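Local coordinates for protein proline dehydrogenase (Bradyrhizobium japonicum USDA 110, PDB 3HAZ) that probably oxidises proline to glutamate in two steps, with FAD-dependent proline dehydrogenase and NAD-dependent 1-pyrroline-5-carboxylate dehydrogenase activities in one chain, at residues D195-E199 / A454-R458; T278-E283 / R341-Y347; R419-M423 / R459-N463. One frame throughout, in Å; residues are numbered along the deposited sequence.

Contact 1 of 3, residues D195-E199 / A454-R458; sequences DMLGE and AYLVR. With SO4 (sulfate ion), chain K.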
loop_
_atom_site.group_PDB
_atom_site.type_symbol
_atom_site.label_atom_id
_atom_site.label_comp_id
_atom_site.label_asym_id
_atom_site.label_seq_id
_atom_site.Cartn_x
_atom_site.Cartn_y
_atom_site.Cartn_z
ATOM N N ASP A 195 -49.678 -21.652 15.124
ATOM C CA ASP A 195 -48.351 -21.427 15.672
ATOM C C ASP A 195 -48.547 -20.575 16.924
ATOM O O ASP A 195 -48.683 -19.354 16.847
ATOM C CB ASP A 195 -47.473 -20.710 14.646
ATOM C CG ASP A 195 -46.055 -20.473 15.141
ATOM O OD1 ASP A 195 -45.618 -21.164 16.087
ATOM O OD2 ASP A 195 -45.373 -19.595 14.570
ATOM N N MET A 196 -48.598 -21.228 18.078
ATOM C CA MET A 196 -48.902 -20.531 19.321
ATOM C C MET A 196 -47.763 -19.602 19.753
ATOM O O MET A 196 -46.590 -19.981 19.745
ATOM C CB MET A 196 -49.240 -21.539 20.422
ATOM C CG MET A 196 -50.290 -22.583 20.005
ATOM S SD MET A 196 -51.937 -21.889 19.713
ATOM C CE MET A 196 -52.156 -20.997 21.258
ATOM N N LEU A 197 -48.117 -18.384 20.142
ATOM C CA LEU A 197 -47.124 -17.371 20.512
ATOM C C LEU A 197 -46.174 -17.740 21.661
ATOM O O LEU A 197 -45.003 -17.353 21.663
ATOM C CB LEU A 197 -47.829 -16.059 20.855
ATOM C CG LEU A 197 -47.916 -15.022 19.740
ATOM C CD1 LEU A 197 -48.175 -15.687 18.412
ATOM C CD2 LEU A 197 -48.993 -13.987 20.062
ATOM N N GLY A 198 -46.675 -18.473 22.643
ATOM C CA GLY A 198 -45.931 -18.662 23.879
ATOM C C GLY A 198 -44.538 -19.264 23.789
ATOM O O GLY A 198 -44.285 -20.178 22.999
ATOM N N GLU A 199 -43.631 -18.743 24.614
ATOM C CA GLU A 199 -42.300 -19.323 24.773
ATOM C C GLU A 199 -41.685 -18.920 26.120
ATOM O O GLU A 199 -42.069 -17.908 26.713
ATOM C CB GLU A 199 -41.376 -18.875 23.640
ATOM C CG GLU A 199 -40.785 -17.493 23.844
ATOM C CD GLU A 199 -39.770 -17.121 22.773
ATOM O OE1 GLU A 199 -39.919 -17.586 21.622
ATOM O OE2 GLU A 199 -38.826 -16.362 23.084
ATOM N N ALA A 454 -41.941 -10.807 22.269
ATOM C CA ALA A 454 -40.920 -11.843 22.166
ATOM C C ALA A 454 -40.958 -12.527 20.802
ATOM O O ALA A 454 -39.918 -12.830 20.216
ATOM C CB ALA A 454 -41.087 -12.865 23.285
ATOM N N TYR A 455 -42.164 -12.761 20.299
ATOM C CA TYR A 455 -42.350 -13.412 19.013
ATOM C C TYR A 455 -42.021 -12.485 17.833
ATOM O O TYR A 455 -41.401 -12.909 16.857
ATOM C CB TYR A 455 -43.789 -13.918 18.893
ATOM C CG TYR A 455 -44.114 -14.593 17.575
ATOM C CD1 TYR A 455 -43.967 -15.968 17.420
ATOM C CD2 TYR A 455 -44.583 -13.859 16.492
ATOM C CE1 TYR A 455 -44.270 -16.593 16.215
ATOM C CE2 TYR A 455 -44.890 -14.472 15.283
ATOM C CZ TYR A 455 -44.732 -15.837 15.150
ATOM O OH TYR A 455 -45.039 -16.447 13.953
ATOM N N LEU A 456 -42.458 -11.231 17.912
ATOM C CA LEU A 456 -42.235 -10.276 16.830
ATOM C C LEU A 456 -40.752 -10.100 16.524
ATOM O O LEU A 456 -40.353 -10.044 15.357
ATOM C CB LEU A 456 -42.850 -8.919 17.167
ATOM C CG LEU A 456 -44.278 -8.700 16.678
ATOM C CD1 LEU A 456 -44.719 -7.285 16.994
ATOM C CD2 LEU A 456 -44.378 -8.982 15.182
ATOM N N VAL A 457 -39.951 -10.007 17.583
ATOM C CA VAL A 457 -38.508 -9.838 17.474
ATOM C C VAL A 457 -37.894 -10.917 16.591
ATOM O O VAL A 457 -37.237 -10.624 15.588
ATOM C CB VAL A 457 -37.838 -9.920 18.858
ATOM C CG1 VAL A 457 -36.320 -9.992 18.714
ATOM C CG2 VAL A 457 -38.248 -8.744 19.715
ATOM N N ARG A 458 -38.109 -12.170 16.973
ATOM C CA ARG A 458 -37.567 -13.287 16.217
ATOM C C ARG A 458 -38.022 -13.204 14.764
ATOM O O ARG A 458 -37.219 -13.349 13.843
ATOM C CB ARG A 458 -37.978 -14.612 16.862
ATOM C CG ARG A 458 -37.058 -15.772 16.545
ATOM C CD ARG A 458 -36.909 -16.713 17.735
ATOM N NE ARG A 458 -38.138 -16.830 18.515
ATOM C CZ ARG A 458 -39.247 -17.416 18.076
ATOM N NH1 ARG A 458 -39.289 -17.923 16.855
ATOM N NH2 ARG A 458 -40.320 -17.481 18.853
HETATM S S SO4 K . -40.563 -20.294 15.076
HETATM O O1 SO4 K . -40.935 -20.770 13.748
HETATM O O2 SO4 K . -39.371 -19.464 14.949
HETATM O O3 SO4 K . -41.655 -19.501 15.637
HETATM O O4 SO4 K . -40.291 -21.434 15.951
#

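Contact 2 of 3, residues T278-E283 / R341-Y347; sequences TVDAEE and RLVKGAY. With FAD (flavin-adenine dinucleotide), chain C.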
loop_
_atom_site.group_PDB
_atom_site.type_symbol
_atom_site.label_atom_id
_atom_site.label_comp_id
_atom_site.label_asym_id
_atom_site.label_seq_id
_atom_site.Cartn_x
_atom_site.Cartn_y
_atom_site.Cartn_z
ATOM N N THR A 278 -47.174 -30.770 17.025
ATOM C CA THR A 278 -45.750 -30.593 16.738
ATOM C C THR A 278 -45.013 -29.860 17.854
ATOM O O THR A 278 -45.393 -28.751 18.231
ATOM C CB THR A 278 -45.523 -29.822 15.409
ATOM O OG1 THR A 278 -46.359 -30.366 14.384
ATOM C CG2 THR A 278 -44.061 -29.919 14.969
ATOM N N VAL A 279 -43.968 -30.493 18.381
ATOM C CA VAL A 279 -43.063 -29.844 19.330
ATOM C C VAL A 279 -41.988 -29.043 18.586
ATOM O O VAL A 279 -41.152 -29.607 17.871
ATOM C CB VAL A 279 -42.390 -30.871 20.276
ATOM C CG1 VAL A 279 -41.506 -30.159 21.311
ATOM C CG2 VAL A 279 -43.451 -31.740 20.970
ATOM N N ASP A 280 -42.020 -27.724 18.746
ATOM C CA ASP A 280 -41.072 -26.853 18.049
ATOM C C ASP A 280 -39.645 -27.140 18.501
ATOM O O ASP A 280 -39.418 -27.674 19.594
ATOM C CB ASP A 280 -41.399 -25.379 18.312
ATOM C CG ASP A 280 -42.639 -24.900 17.559
ATOM O OD1 ASP A 280 -43.121 -25.611 16.645
ATOM O OD2 ASP A 280 -43.127 -23.794 17.882
ATOM N N ALA A 281 -38.686 -26.782 17.655
ATOM C CA ALA A 281 -37.277 -26.886 18.008
ATOM C C ALA A 281 -36.773 -25.506 18.406
ATOM O O ALA A 281 -37.070 -24.512 17.738
ATOM C CB ALA A 281 -36.480 -27.436 16.845
ATOM N N GLU A 282 -36.017 -25.444 19.497
ATOM C CA GLU A 282 -35.543 -24.166 20.019
ATOM C C GLU A 282 -34.013 -24.090 19.982
ATOM O O GLU A 282 -33.398 -24.551 19.020
ATOM C CB GLU A 282 -36.128 -23.929 21.421
ATOM C CG GLU A 282 -37.668 -24.014 21.398
ATOM C CD GLU A 282 -38.335 -23.700 22.725
ATOM O OE1 GLU A 282 -38.400 -22.508 23.100
ATOM O OE2 GLU A 282 -38.825 -24.645 23.377
ATOM N N GLU A 283 -33.392 -23.519 21.011
ATOM C CA GLU A 283 -31.939 -23.319 20.971
ATOM C C GLU A 283 -31.175 -24.639 20.987
ATOM O O GLU A 283 -31.670 -25.657 21.482
ATOM C CB GLU A 283 -31.472 -22.429 22.127
ATOM C CG GLU A 283 -32.116 -21.054 22.166
ATOM C CD GLU A 283 -33.483 -21.053 22.849
ATOM O OE1 GLU A 283 -34.016 -22.137 23.164
ATOM O OE2 GLU A 283 -34.026 -19.958 23.076
ATOM N N ARG A 341 -41.432 -32.150 11.052
ATOM C CA ARG A 341 -41.205 -30.891 10.359
ATOM C C ARG A 341 -39.726 -30.582 10.206
ATOM O O ARG A 341 -38.991 -30.513 11.191
ATOM C CB ARG A 341 -41.873 -29.732 11.103
ATOM C CG ARG A 341 -41.718 -28.403 10.371
ATOM C CD ARG A 341 -41.933 -27.225 11.302
ATOM N NE ARG A 341 -43.285 -27.201 11.843
ATOM C CZ ARG A 341 -43.575 -26.790 13.070
ATOM N NH1 ARG A 341 -42.604 -26.378 13.879
ATOM N NH2 ARG A 341 -44.825 -26.800 13.488
ATOM N N LEU A 342 -39.294 -30.390 8.966
ATOM C CA LEU A 342 -37.920 -29.986 8.702
ATOM C C LEU A 342 -37.880 -28.488 8.430
ATOM O O LEU A 342 -38.591 -27.986 7.560
ATOM C CB LEU A 342 -37.342 -30.752 7.512
ATOM C CG LEU A 342 -35.849 -30.556 7.262
ATOM C CD1 LEU A 342 -35.020 -31.210 8.383
ATOM C CD2 LEU A 342 -35.457 -31.102 5.888
ATOM N N VAL A 343 -37.052 -27.779 9.190
ATOM C CA VAL A 343 -36.888 -26.344 9.026
ATOM C C VAL A 343 -35.396 -26.071 8.935
ATOM O O VAL A 343 -34.575 -26.936 9.253
ATOM C CB VAL A 343 -37.414 -25.572 10.252
ATOM C CG1 VAL A 343 -38.848 -25.985 10.591
ATOM C CG2 VAL A 343 -36.484 -25.800 11.450
ATOM N N LYS A 344 -35.034 -24.867 8.521
ATOM C CA LYS A 344 -33.635 -24.484 8.566
ATOM C C LYS A 344 -33.248 -24.088 9.995
ATOM O O LYS A 344 -32.437 -24.772 10.624
ATOM C CB LYS A 344 -33.333 -23.415 7.514
ATOM C CG LYS A 344 -33.420 -24.007 6.100
ATOM C CD LYS A 344 -33.324 -22.982 4.969
ATOM C CE LYS A 344 -33.612 -23.678 3.632
ATOM N NZ LYS A 344 -33.539 -22.765 2.463
ATOM N N GLY A 345 -33.860 -23.038 10.536
ATOM C CA GLY A 345 -33.606 -22.682 11.926
ATOM C C GLY A 345 -33.764 -21.208 12.246
ATOM O O GLY A 345 -33.305 -20.351 11.495
ATOM N N ALA A 346 -34.397 -20.910 13.377
ATOM C CA ALA A 346 -34.783 -19.533 13.695
ATOM C C ALA A 346 -33.865 -18.772 14.656
ATOM O O ALA A 346 -34.139 -17.615 14.970
ATOM C CB ALA A 346 -36.210 -19.502 14.226
ATOM N N TYR A 347 -32.795 -19.407 15.127
ATOM C CA TYR A 347 -31.987 -18.826 16.203
ATOM C C TYR A 347 -30.509 -18.672 15.841
ATOM O O TYR A 347 -29.653 -18.672 16.730
ATOM C CB TYR A 347 -32.092 -19.688 17.479
ATOM C CG TYR A 347 -33.511 -19.979 17.939
ATOM C CD1 TYR A 347 -34.249 -21.017 17.375
ATOM C CD2 TYR A 347 -34.105 -19.224 18.952
ATOM C CE1 TYR A 347 -35.548 -21.292 17.798
ATOM C CE2 TYR A 347 -35.399 -19.490 19.382
ATOM C CZ TYR A 347 -36.111 -20.524 18.803
ATOM O OH TYR A 347 -37.391 -20.781 19.219
HETATM P PA FAD C . -34.107 -18.966 3.546
HETATM O O1A FAD C . -33.939 -17.388 3.161
HETATM O O2A FAD C . -33.834 -19.854 2.417
HETATM O O5B FAD C . -33.058 -19.323 4.737
HETATM C C5B FAD C . -33.059 -18.512 5.876
HETATM C C4B FAD C . -32.234 -19.179 6.985
HETATM O O4B FAD C . -30.922 -19.882 6.633
HETATM C C3B FAD C . -32.277 -18.910 8.365
HETATM O O3B FAD C . -33.540 -18.771 8.992
HETATM C C2B FAD C . -31.206 -19.799 8.945
HETATM O O2B FAD C . -31.633 -20.985 9.587
HETATM C C1B FAD C . -30.215 -19.983 7.852
HETATM N N9A FAD C . -29.099 -19.056 7.779
HETATM C C8A FAD C . -29.129 -17.686 7.538
HETATM N N7A FAD C . -27.834 -17.242 7.510
HETATM C C5A FAD C . -26.995 -18.359 7.733
HETATM C C6A FAD C . -25.500 -18.503 7.817
HETATM N N6A FAD C . -24.631 -17.343 7.658
HETATM N N1A FAD C . -24.958 -19.683 8.029
HETATM C C2A FAD C . -25.772 -20.824 8.174
HETATM N N3A FAD C . -27.208 -20.684 8.097
HETATM C C4A FAD C . -27.771 -19.453 7.874
HETATM N N1 FAD C . -37.180 -22.792 13.181
HETATM C C2 FAD C . -36.741 -23.306 14.376
HETATM O O2 FAD C . -35.449 -23.062 14.789
HETATM N N3 FAD C . -37.643 -24.054 15.207
HETATM C C4 FAD C . -38.935 -24.258 14.812
HETATM O O4 FAD C . -39.794 -25.044 15.590
HETATM C C4X FAD C . -39.396 -23.725 13.559
HETATM N N5 FAD C . -40.804 -23.947 13.108
HETATM C C5X FAD C . -41.241 -23.408 11.873
HETATM C C6 FAD C . -42.629 -23.621 11.436
HETATM C C7 FAD C . -43.061 -23.087 10.200
HETATM C C7M FAD C . -44.505 -23.294 9.770
HETATM C C8 FAD C . -42.123 -22.322 9.346
HETATM C C8M FAD C . -42.567 -21.725 8.000
HETATM C C9 FAD C . -40.797 -22.121 9.767
HETATM C C9A FAD C . -40.341 -22.667 11.058
HETATM N N10 FAD C . -38.961 -22.460 11.505
HETATM C C10 FAD C . -38.524 -23.012 12.767
HETATM C "C1'" FAD C . -37.921 -21.844 10.620
HETATM C "C2'" FAD C . -37.724 -20.312 10.758
HETATM O "O2'" FAD C . -38.828 -19.737 11.449
HETATM C "C3'" FAD C . -37.509 -19.707 9.361
HETATM O "O3'" FAD C . -38.754 -19.600 8.680
HETATM C "C4'" FAD C . -36.517 -20.546 8.477
HETATM O "O4'" FAD C . -35.328 -20.948 9.063
HETATM C "C5'" FAD C . -36.285 -19.893 7.088
HETATM O "O5'" FAD C . -35.881 -20.829 6.100
HETATM P P FAD C . -36.321 -20.525 4.530
HETATM O O1P FAD C . -35.863 -21.807 3.567
HETATM O O2P FAD C . -37.765 -20.270 4.463
HETATM O O3P FAD C . -35.621 -19.108 4.117
HETATM O O HOH W 1 -38.009 -20.101 21.702
#

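Contact 3 of 3, residues R419-M423 / R459-N463; sequences RLHGM and RLLEN. With FAD (flavin-adenine dinucleotide), chain C.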
loop_
_atom_site.group_PDB
_atom_site.type_symbol
_atom_site.label_atom_id
_atom_site.label_comp_id
_atom_site.label_asym_id
_atom_site.label_seq_id
_atom_site.Cartn_x
_atom_site.Cartn_y
_atom_site.Cartn_z
ATOM N N ARG A 419 -45.818 -23.278 5.593
ATOM C CA ARG A 419 -45.496 -21.869 5.526
ATOM C C ARG A 419 -46.205 -21.127 6.648
ATOM O O ARG A 419 -47.173 -21.626 7.224
ATOM C CB ARG A 419 -45.943 -21.293 4.188
ATOM C CG ARG A 419 -47.463 -21.163 4.053
ATOM C CD ARG A 419 -47.832 -20.374 2.808
ATOM N NE ARG A 419 -49.239 -19.998 2.791
ATOM C CZ ARG A 419 -49.691 -18.773 3.036
ATOM N NH1 ARG A 419 -50.992 -18.537 3.001
ATOM N NH2 ARG A 419 -48.844 -17.785 3.319
ATOM N N LEU A 420 -45.734 -19.920 6.930
ATOM C CA LEU A 420 -46.355 -19.066 7.929
ATOM C C LEU A 420 -47.253 -18.035 7.249
ATOM O O LEU A 420 -46.861 -17.405 6.266
ATOM C CB LEU A 420 -45.279 -18.362 8.757
ATOM C CG LEU A 420 -45.719 -17.830 10.119
ATOM C CD1 LEU A 420 -46.206 -18.971 11.006
ATOM C CD2 LEU A 420 -44.576 -17.078 10.790
ATOM N N HIS A 421 -48.467 -17.877 7.762
ATOM C CA HIS A 421 -49.381 -16.874 7.235
ATOM C C HIS A 421 -48.626 -15.551 7.052
ATOM O O HIS A 421 -47.880 -15.126 7.930
ATOM C CB HIS A 421 -50.584 -16.716 8.173
ATOM C CG HIS A 421 -51.799 -16.142 7.512
ATOM N ND1 HIS A 421 -52.223 -16.539 6.262
ATOM C CD2 HIS A 421 -52.685 -15.208 7.931
ATOM C CE1 HIS A 421 -53.312 -15.865 5.933
ATOM N NE2 HIS A 421 -53.613 -15.051 6.929
ATOM N N GLY A 422 -48.788 -14.920 5.895
ATOM C CA GLY A 422 -48.069 -13.692 5.599
ATOM C C GLY A 422 -46.734 -13.896 4.897
ATOM O O GLY A 422 -46.022 -12.932 4.607
ATOM N N MET A 423 -46.383 -15.151 4.630
ATOM C CA MET A 423 -45.183 -15.462 3.852
ATOM C C MET A 423 -45.439 -16.644 2.920
ATOM O O MET A 423 -46.278 -17.492 3.209
ATOM C CB MET A 423 -44.005 -15.796 4.769
ATOM C CG MET A 423 -43.684 -14.735 5.818
ATOM S SD MET A 423 -42.252 -15.196 6.820
ATOM C CE MET A 423 -40.938 -15.031 5.613
ATOM N N ARG A 459 -39.307 -12.925 14.566
ATOM C CA ARG A 459 -39.887 -12.828 13.229
ATOM C C ARG A 459 -39.214 -11.761 12.365
ATOM O O ARG A 459 -38.982 -11.972 11.169
ATOM C CB ARG A 459 -41.393 -12.541 13.329
ATOM C CG ARG A 459 -42.072 -12.241 12.003
ATOM C CD ARG A 459 -42.442 -13.515 11.263
ATOM N NE ARG A 459 -43.459 -13.257 10.247
ATOM C CZ ARG A 459 -44.760 -13.479 10.414
ATOM N NH1 ARG A 459 -45.213 -13.982 11.556
ATOM N NH2 ARG A 459 -45.608 -13.208 9.433
ATOM N N LEU A 460 -38.915 -10.614 12.968
ATOM C CA LEU A 460 -38.374 -9.473 12.234
ATOM C C LEU A 460 -36.905 -9.653 11.855
ATOM O O LEU A 460 -36.449 -9.106 10.853
ATOM C CB LEU A 460 -38.540 -8.184 13.041
ATOM C CG LEU A 460 -39.971 -7.686 13.241
ATOM C CD1 LEU A 460 -39.973 -6.418 14.072
ATOM C CD2 LEU A 460 -40.633 -7.444 11.902
ATOM N N LEU A 461 -36.167 -10.411 12.660
ATOM C CA LEU A 461 -34.765 -10.674 12.362
ATOM C C LEU A 461 -34.633 -11.334 10.996
ATOM O O LEU A 461 -33.701 -11.046 10.239
ATOM C CB LEU A 461 -34.131 -11.567 13.433
ATOM C CG LEU A 461 -33.716 -10.904 14.749
ATOM C CD1 LEU A 461 -32.902 -11.880 15.596
ATOM C CD2 LEU A 461 -32.922 -9.626 14.481
ATOM N N GLU A 462 -35.584 -12.206 10.679
ATOM C CA GLU A 462 -35.501 -13.019 9.472
ATOM C C GLU A 462 -36.042 -12.301 8.232
ATOM O O GLU A 462 -35.496 -12.444 7.135
ATOM C CB GLU A 462 -36.194 -14.364 9.695
ATOM C CG GLU A 462 -35.709 -15.472 8.780
ATOM C CD GLU A 462 -36.469 -15.504 7.477
ATOM O OE1 GLU A 462 -37.662 -15.879 7.498
ATOM O OE2 GLU A 462 -35.877 -15.153 6.434
ATOM N N ASN A 463 -37.105 -11.523 8.407
ATOM C CA ASN A 463 -37.651 -10.734 7.305
ATOM C C ASN A 463 -36.754 -9.555 6.934
ATOM O O ASN A 463 -36.817 -9.044 5.813
ATOM C CB ASN A 463 -39.064 -10.244 7.638
ATOM C CG ASN A 463 -40.133 -11.265 7.292
ATOM O OD1 ASN A 463 -40.517 -11.412 6.129
ATOM N ND2 ASN A 463 -40.629 -11.967 8.305
HETATM P PA FAD C . -34.107 -18.966 3.546
HETATM O O1A FAD C . -33.939 -17.388 3.161
HETATM O O2A FAD C . -33.834 -19.854 2.417
HETATM O O5B FAD C . -33.058 -19.323 4.737
HETATM C C5B FAD C . -33.059 -18.512 5.876
HETATM C C4B FAD C . -32.234 -19.179 6.985
HETATM O O4B FAD C . -30.922 -19.882 6.633
HETATM C C3B FAD C . -32.277 -18.910 8.365
HETATM O O3B FAD C . -33.540 -18.771 8.992
HETATM C C2B FAD C . -31.206 -19.799 8.945
HETATM O O2B FAD C . -31.633 -20.985 9.587
HETATM C C1B FAD C . -30.215 -19.983 7.852
HETATM N N9A FAD C . -29.099 -19.056 7.779
HETATM C C8A FAD C . -29.129 -17.686 7.538
HETATM N N7A FAD C . -27.834 -17.242 7.510
HETATM C C5A FAD C . -26.995 -18.359 7.733
HETATM C C6A FAD C . -25.500 -18.503 7.817
HETATM N N6A FAD C . -24.631 -17.343 7.658
HETATM N N1A FAD C . -24.958 -19.683 8.029
HETATM C C2A FAD C . -25.772 -20.824 8.174
HETATM N N3A FAD C . -27.208 -20.684 8.097
HETATM C C4A FAD C . -27.771 -19.453 7.874
HETATM N N1 FAD C . -37.180 -22.792 13.181
HETATM C C2 FAD C . -36.741 -23.306 14.376
HETATM O O2 FAD C . -35.449 -23.062 14.789
HETATM N N3 FAD C . -37.643 -24.054 15.207
HETATM C C4 FAD C . -38.935 -24.258 14.812
HETATM O O4 FAD C . -39.794 -25.044 15.590
HETATM C C4X FAD C . -39.396 -23.725 13.559
HETATM N N5 FAD C . -40.804 -23.947 13.108
HETATM C C5X FAD C . -41.241 -23.408 11.873
HETATM C C6 FAD C . -42.629 -23.621 11.436
HETATM C C7 FAD C . -43.061 -23.087 10.200
HETATM C C7M FAD C . -44.505 -23.294 9.770
HETATM C C8 FAD C . -42.123 -22.322 9.346
HETATM C C8M FAD C . -42.567 -21.725 8.000
HETATM C C9 FAD C . -40.797 -22.121 9.767
HETATM C C9A FAD C . -40.341 -22.667 11.058
HETATM N N10 FAD C . -38.961 -22.460 11.505
HETATM C C10 FAD C . -38.524 -23.012 12.767
HETATM C "C1'" FAD C . -37.921 -21.844 10.620
HETATM C "C2'" FAD C . -37.724 -20.312 10.758
HETATM O "O2'" FAD C . -38.828 -19.737 11.449
HETATM C "C3'" FAD C . -37.509 -19.707 9.361
HETATM O "O3'" FAD C . -38.754 -19.600 8.680
HETATM C "C4'" FAD C . -36.517 -20.546 8.477
HETATM O "O4'" FAD C . -35.328 -20.948 9.063
HETATM C "C5'" FAD C . -36.285 -19.893 7.088
HETATM O "O5'" FAD C . -35.881 -20.829 6.100
HETATM P P FAD C . -36.321 -20.525 4.530
HETATM O O1P FAD C . -35.863 -21.807 3.567
HETATM O O2P FAD C . -37.765 -20.270 4.463
HETATM O O3P FAD C . -35.621 -19.108 4.117
HETATM O O HOH W 2 -47.833 -14.451 10.370
#

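Contact 1 of 3, residues D195-E199 / A454-R458
Y455 reaches off helix 452-463 toward the end of strand 193-196, where its hydroxyl gives a hydrogen bond to D195 (OH to OD2, 3.2 Å). That oxygen is met on its anti side, 30° out of the carboxylate plane, and lies at the edge of the phenol ring. L197 covers a face of the same ring, with CD1 4.2 Å above the plane and over its centre. One helical turn on, R458 pairs with E199 in a salt bridge, NH2 to OE1 at 2.8 Å. The two chains run past each other in opposite directions and their flat ends are nearly parallel, 16° apart. Bends at chi2 and chi3 (35°) swing the guanidinium round so that its other terminal nitrogen, NH1, faces a sulfate ion and bonds O3 at 3.1 Å. E199 thus holds one end of the guanidinium while the anion takes the other. In the second shell, P445 and F169 pack on Y455 and Y347 packs on R458. The sulfate, probably from the crystallisation liquor, lies against the flavin and probably marks the place where related proline dehydrogenases hold the substrate carboxylate with arginines of this helix, at the C-terminal mouth of the beta/alpha barrel.

Contact 2 of 3, residues T278-E283 / R341-Y347
T278-E283 and R341-Y347 make a buried contact at the C-terminal ends of two barrel strands, built on an ion pair between D280 and R341 and on Y347 laid against the E282-E283 backbone. Strand 309-314 runs between the two, so side chains and the FAD bridge the gap; the end-to-end directions of the segments differ by 24°. R341 NH1 bonds D280 OD1 at 2.9 Å, almost straight at 174°. The carboxylate oxygen lies in the guanidinium plane but is approached from above its own plane. R341 is sandwiched: FAD C6 stands 3.4 Å over one face and T278 CG2 3.5 Å over the other. S237 and Y443 bind NH2 and Q418 binds NE, while K239 takes OD2 of D280, so both charged groups are fixed from several sides. NH1 comes within 3.1 Å of FAD N5, where its charge would probably polarise the flavin.

This is the flavin site of the proline dehydrogenase barrel, with the cofactor lying across its strand ends. A281 grips the pyrimidine edge twice, N to FAD O4 and O to FAD N3 (2.6 Å). From the other strand, A346 N bonds FAD O2 and G345 N bonds FAD O4'. Y347, with CG beside its own backbone N (chi1 -53°), sets one ring face over the E282-E283 peptide, CE1 lying 3.6 Å from E282 CA. Its hydroxyl hydrogen-bonds a water at 2.6 Å, which donates to E282 OE1, an oxygen also bound by S241.

Contact 3 of 3, residues R419-M423 / R459-N463
L420 to M423 form a type II beta turn, closed by M423 N to L420 O at 2.8 Å, and this turn leads strand 416-420 up to the last residues of helix 452-463. G422 takes the turn's left-handed position; a side chain there would jam against the preceding carbonyl and point at R459 NH2. R459 is the centre of the contact. Its CG lies anti to the backbone N (chi1 173°), and a bend at chi2 then carries the guanidinium off the helix to the turn. L420 meets it from the opposite direction, CD2 standing 3.2 Å over one face and toward the rim near NH1, a tight fit. NE of R459 is buried with no partner in the model; M423 SD lies 4.1 Å from it. R459 NH2, by contrast, donates at 2.7 Å to a water that in turn donates to H421 O, stitching the arginine to the turn backbone. With a leucine in place of this arginine, that water would probably lose its anchor and the methyl of L420 the flat surface it presses on.

M423 slides past R459 and, bent at chi3 (70°), brings CE to N463 OD1 at 3.7 Å, while the chain crosses E462 at a slant, with CE near its OE1. N463 ND2 turns back to its own helix in a weak bond to R459 O. On the strand side, R419 NH2 holds M423 O at 2.6 Å from above the carbonyl plane, and H397 NE2 hydrogen-bonds L420 N. Both segments border the cofactor: L420 N is near the flavin methyl C8M, and E462 CG faces the adenosine ribose. The turn follows a barrel strand at the C-terminal mouth of the proline dehydrogenase beta/alpha barrel, where it and the helix border the FAD pocket.

In the fold
All three contacts sit in the proline dehydrogenase barrel, at the C-terminal ends of its parallel strands. Contacts 1 and 3 share helix 452-463, whose successive turns meet the ends of strands 193-196 and 416-420; their centres are about 11 Å apart and L420 packs on both Y455 and D195. The centre of contact 2 lies about 13 Å from that of contact 1 and about 14 Å from that of contact 3, and contact 2 touches contact 1 where R458 packs on Y347. Along the chain, contact 2 is nested within the loop closed by contact 1, contact 3 follows it, and contacts 1 and 3 interleave. Contacts 2 and 3 both reach the FAD, so strand ends and helix both line its pocket.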